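Local coordinates for putative polyphosphate kinase 2 (Pseudomonas aeruginosa PAO1, PDB 3CZP), which catalyses the magnesium-dependent transfer of phosphate from inorganic polyphosphate to AMP, giving ADP, and phosphorylates GMP less efficiently, at residues 273-276 against 277-281; 478-481 against 482-486. All blocks are in the same frame, centred on the assembly; numbering follows the deposited sequence.

Both contacts belong to the second of the two fused PPK2 domains, and each joins successive turns of a single helix, so neither closes a loop. Going from the N terminus, contact 1 forms the first turns of helix 273-292, ahead of the domain's parallel sheet; contact 2 comes near the end of the chain, in helix 475-496, after the last strand of that sheet. They follow in series, neither nesting nor crossing, yet their centres lie about 12 Å apart. Two probable hydrogen bonds, Tyr276 to Arg479 and Gln279 to Arg484, and packing of Leu280 on Leu483 tie helix 273-292 to helix 475-496.

Contact 1. Residues 273-276 against 277-281; sequences KDAY and KEQLA
Tyr276 and Leu280, one turn apart in helix 273-292, form the tight side of this contact. Their side chains run alongside each other in the same direction: CB of Leu280 sits over one face of the phenol ring, displaced toward its rim, while Leu280 CD2 reaches 3.5 Å from Tyr276 CZ. The backbone bond from Leu280 N to Tyr276 O is short, at 2.7 Å. Lys277 comes to the ring from another direction. Bends in its chain at chi2 and at chi4 (-49°) bring NZ into the ring plane at the edge, 3.7 Å from Tyr276 CD2.

The opposite character prevails around Asp274 and Glu278, which are exposed to solvent. Their carboxylates stay apart, Asp274 OD1 being 5.7 Å from Glu278 OE2, and the main link between these residues is the helical bond from Glu278 N to Asp274 O.

Gln279, whose N bonds Ala275 O, sends its amide end to helix 475-496, where OE1 bonds Arg484. Within the second PPK2 domain, the packed side of Tyr276 and Leu280 faces the same helix, Arg479 bonding the Tyr276 hydroxyl and Leu483 meeting Leu280; Arg319 of helix 313-321 touches both Tyr276 and Leu280.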
loop_
_atom_site.group_PDB
_atom_site.type_symbol
_atom_site.label_atom_id
_atom_site.label_comp_id
_atom_site.label_asym_id
_atom_site.label_seq_id
_atom_site.Cartn_x
_atom_site.Cartn_y
_atom_site.Cartn_z
ATOM N N LYS A 273 29.007 -32.578 -12.465
ATOM C CA LYS A 273 28.788 -32.364 -11.033
ATOM C C LYS A 273 29.916 -31.554 -10.425
ATOM O O LYS A 273 29.660 -30.620 -9.696
ATOM C CB LYS A 273 28.621 -33.665 -10.261
ATOM C CG LYS A 273 27.623 -34.614 -10.887
ATOM C CD LYS A 273 27.197 -35.729 -9.924
ATOM C CE LYS A 273 26.108 -36.588 -10.538
ATOM N NZ LYS A 273 25.549 -37.480 -9.503
ATOM N N ASP A 274 31.158 -31.881 -10.756
ATOM C CA ASP A 274 32.291 -31.166 -10.161
ATOM C C ASP A 274 32.454 -29.705 -10.701
ATOM O O ASP A 274 32.687 -28.703 -9.908
ATOM C CB ASP A 274 33.554 -31.991 -10.295
ATOM C CG ASP A 274 33.543 -33.199 -9.333
ATOM O OD1 ASP A 274 33.934 -33.045 -8.127
ATOM O OD2 ASP A 274 33.141 -34.308 -9.778
ATOM N N ALA A 275 32.302 -29.548 -12.028
ATOM C CA ALA A 275 32.390 -28.230 -12.641
ATOM C C ALA A 275 31.257 -27.336 -12.082
ATOM O O ALA A 275 31.473 -26.183 -11.831
ATOM C CB ALA A 275 32.312 -28.316 -14.164
ATOM N N TYR A 276 30.081 -27.916 -11.844
ATOM C CA TYR A 276 28.962 -27.207 -11.244
ATOM C C TYR A 276 29.268 -26.736 -9.845
ATOM O O TYR A 276 29.007 -25.612 -9.530
ATOM C CB TYR A 276 27.717 -28.097 -11.230
ATOM C CG TYR A 276 26.569 -27.582 -10.390
ATOM C CD1 TYR A 276 25.784 -26.487 -10.805
ATOM C CD2 TYR A 276 26.243 -28.194 -9.196
ATOM C CE1 TYR A 276 24.718 -26.033 -10.026
ATOM C CE2 TYR A 276 25.205 -27.740 -8.425
ATOM C CZ TYR A 276 24.449 -26.654 -8.842
ATOM O OH TYR A 276 23.406 -26.262 -8.056
ATOM N N LYS A 277 29.843 -27.571 -8.991
ATOM C CA LYS A 277 29.920 -27.167 -7.584
ATOM C C LYS A 277 30.936 -26.045 -7.386
ATOM O O LYS A 277 30.714 -25.162 -6.560
ATOM C CB LYS A 277 30.151 -28.372 -6.670
ATOM C CG LYS A 277 29.123 -29.466 -6.950
ATOM C CD LYS A 277 28.665 -30.268 -5.738
ATOM C CE LYS A 277 27.923 -31.579 -6.197
ATOM N NZ LYS A 277 26.857 -31.311 -7.266
ATOM N N GLU A 278 32.016 -26.074 -8.170
ATOM C CA GLU A 278 33.069 -25.063 -8.121
ATOM C C GLU A 278 32.536 -23.754 -8.674
ATOM O O GLU A 278 32.647 -22.710 -8.036
ATOM C CB GLU A 278 34.305 -25.499 -8.938
ATOM C CG GLU A 278 35.008 -26.783 -8.420
ATOM C CD GLU A 278 36.372 -27.075 -9.099
ATOM O OE1 GLU A 278 37.034 -26.104 -9.537
ATOM O OE2 GLU A 278 36.795 -28.261 -9.171
ATOM N N GLN A 279 31.939 -23.841 -9.863
ATOM C CA GLN A 279 31.399 -22.676 -10.555
ATOM C C GLN A 279 30.248 -22.083 -9.767
ATOM O O GLN A 279 30.204 -20.875 -9.597
ATOM C CB GLN A 279 30.946 -23.030 -11.980
ATOM C CG GLN A 279 32.084 -23.276 -12.974
ATOM C CD GLN A 279 31.575 -23.595 -14.372
ATOM O OE1 GLN A 279 30.590 -23.023 -14.846
ATOM N NE2 GLN A 279 32.241 -24.527 -15.033
ATOM N N LEU A 280 29.328 -22.912 -9.274
ATOM C CA LEU A 280 28.228 -22.417 -8.434
ATOM C C LEU A 280 28.799 -21.647 -7.232
ATOM O O LEU A 280 28.385 -20.538 -6.954
ATOM C CB LEU A 280 27.336 -23.567 -7.963
ATOM C CG LEU A 280 26.087 -23.213 -7.152
ATOM C CD1 LEU A 280 25.063 -22.641 -8.075
ATOM C CD2 LEU A 280 25.505 -24.449 -6.359
ATOM N N ALA A 281 29.763 -22.248 -6.545
ATOM C CA ALA A 281 30.452 -21.616 -5.402
ATOM C C ALA A 281 31.142 -20.288 -5.773
ATOM O O ALA A 281 31.065 -19.310 -5.034
ATOM C CB ALA A 281 31.486 -22.613 -4.788
#

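Contact 2. Residues 478-481 against 482-486; sequences ARVK and VLRTI
Residues 478-486 form a regular alpha-helical run in which the amides of Val482, Leu483, Arg484 and Thr485 each bond the carbonyl four residues back, Arg484 N lying 2.8 Å from Val480 O. The run belongs to helix 475-496, which follows the last strand of the parallel sheet (strand order 2-3-1-4-5) of the second PPK2 domain, which belongs to the P-loop NTPase clan.

Val480 and Arg484 meet on the side turned to helix 273-292. One methyl of the valine, CG1, lies over a face of the guanidinium group, 3.7 Å from Arg484 CZ. The arginine chain is extended as far as CD and then turns at chi3 (-77°), which folds the flat group back over the valine instead of letting it run straight on. Arg484 NH1 also bonds Gln279 OE1, and Arg484 NE makes a long, weak ion pair with Glu283, so the group has an apolar neighbour over one face and polar partners at two of its nitrogens.

Other sides of the helix turn inward. Val482 touches Phe409 of strand 404-412 and Ala316 and Val320 of helix 313-321, and Ala478 rests on Val470. The extended chain of Lys481 carries its ammonium group to a salt bridge with Glu471, on strand 467-471.

Thr485 adds a side-chain bond to its backbone one. With OG1 beside its backbone N (chi1 -57°), the hydroxyl turns back along the helix, and the carbonyl of Lys481 accepts both donors of this residue: Thr485 N at 2.9 Å from Lys481 O on one face of the carbonyl plane, and Thr485 OG1 at 2.8 Å from the same oxygen on the opposite face.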
loop_
_atom_site.group_PDB
_atom_site.type_symbol
_atom_site.label_atom_id
_atom_site.label_comp_id
_atom_site.label_asym_id
_atom_site.label_seq_id
_atom_site.Cartn_x
_atom_site.Cartn_y
_atom_site.Cartn_z
ATOM N N ALA A 478 21.978 -24.243 -16.245
ATOM C CA ALA A 478 20.984 -23.176 -16.036
ATOM C C ALA A 478 21.276 -22.335 -14.780
ATOM O O ALA A 478 21.333 -21.086 -14.835
ATOM C CB ALA A 478 19.559 -23.771 -15.977
ATOM N N ARG A 479 21.479 -22.997 -13.639
ATOM C CA ARG A 479 21.748 -22.257 -12.402
ATOM C C ARG A 479 22.969 -21.335 -12.464
ATOM O O ARG A 479 22.915 -20.170 -12.032
ATOM C CB ARG A 479 21.853 -23.188 -11.204
ATOM C CG ARG A 479 20.528 -23.857 -10.789
ATOM C CD ARG A 479 20.836 -25.094 -9.971
ATOM N NE ARG A 479 19.611 -25.824 -9.640
ATOM C CZ ARG A 479 19.602 -27.021 -9.040
ATOM N NH1 ARG A 479 20.740 -27.594 -8.675
ATOM N NH2 ARG A 479 18.453 -27.639 -8.776
ATOM N N VAL A 480 24.071 -21.855 -12.983
ATOM C CA VAL A 480 25.321 -21.095 -13.045
ATOM C C VAL A 480 25.192 -19.941 -14.022
ATOM O O VAL A 480 25.630 -18.847 -13.751
ATOM C CB VAL A 480 26.527 -22.030 -13.400
ATOM C CG1 VAL A 480 27.782 -21.215 -13.580
ATOM C CG2 VAL A 480 26.666 -23.116 -12.291
ATOM N N LYS A 481 24.556 -20.177 -15.155
ATOM C CA LYS A 481 24.309 -19.123 -16.139
ATOM C C LYS A 481 23.464 -17.946 -15.564
ATOM O O LYS A 481 23.774 -16.770 -15.785
ATOM C CB LYS A 481 23.657 -19.735 -17.378
ATOM C CG LYS A 481 23.294 -18.747 -18.432
ATOM C CD LYS A 481 22.959 -19.393 -19.745
ATOM C CE LYS A 481 22.849 -18.339 -20.884
ATOM N NZ LYS A 481 23.002 -18.938 -22.242
ATOM N N VAL A 482 22.458 -18.271 -14.761
ATOM C CA VAL A 482 21.617 -17.258 -14.118
ATOM C C VAL A 482 22.475 -16.395 -13.197
ATOM O O VAL A 482 22.465 -15.157 -13.280
ATOM C CB VAL A 482 20.422 -17.924 -13.321
ATOM C CG1 VAL A 482 19.833 -16.948 -12.342
ATOM C CG2 VAL A 482 19.318 -18.449 -14.290
ATOM N N LEU A 483 23.242 -17.058 -12.338
ATOM C CA LEU A 483 24.102 -16.341 -11.409
ATOM C C LEU A 483 25.135 -15.520 -12.202
ATOM O O LEU A 483 25.283 -14.328 -11.966
ATOM C CB LEU A 483 24.799 -17.298 -10.443
ATOM C CG LEU A 483 24.067 -17.662 -9.139
ATOM C CD1 LEU A 483 24.509 -19.040 -8.715
ATOM C CD2 LEU A 483 24.341 -16.654 -8.035
ATOM N N ARG A 484 25.798 -16.137 -13.173
ATOM C CA ARG A 484 26.846 -15.414 -13.916
ATOM C C ARG A 484 26.316 -14.151 -14.615
ATOM O O ARG A 484 26.992 -13.135 -14.651
ATOM C CB ARG A 484 27.466 -16.292 -14.937
ATOM C CG ARG A 484 28.745 -15.748 -15.534
ATOM C CD ARG A 484 29.322 -16.757 -16.501
ATOM N NE ARG A 484 30.009 -17.878 -15.875
ATOM C CZ ARG A 484 29.674 -19.173 -15.994
ATOM N NH1 ARG A 484 30.423 -20.096 -15.411
ATOM N NH2 ARG A 484 28.567 -19.552 -16.644
ATOM N N THR A 485 25.111 -14.246 -15.171
ATOM C CA THR A 485 24.475 -13.125 -15.833
ATOM C C THR A 485 24.174 -11.971 -14.891
ATOM O O THR A 485 24.427 -10.785 -15.216
ATOM C CB THR A 485 23.163 -13.520 -16.511
ATOM O OG1 THR A 485 23.382 -14.586 -17.444
ATOM C CG2 THR A 485 22.561 -12.293 -17.250
ATOM N N ILE A 486 23.569 -12.286 -13.765
ATOM C CA ILE A 486 23.355 -11.291 -12.736
ATOM C C ILE A 486 24.664 -10.568 -12.428
ATOM O O ILE A 486 24.722 -9.360 -12.507
ATOM C CB ILE A 486 22.714 -11.894 -11.471
ATOM C CG1 ILE A 486 21.264 -12.321 -11.785
ATOM C CG2 ILE A 486 22.664 -10.906 -10.313
ATOM C CD1 ILE A 486 20.686 -13.147 -10.680
#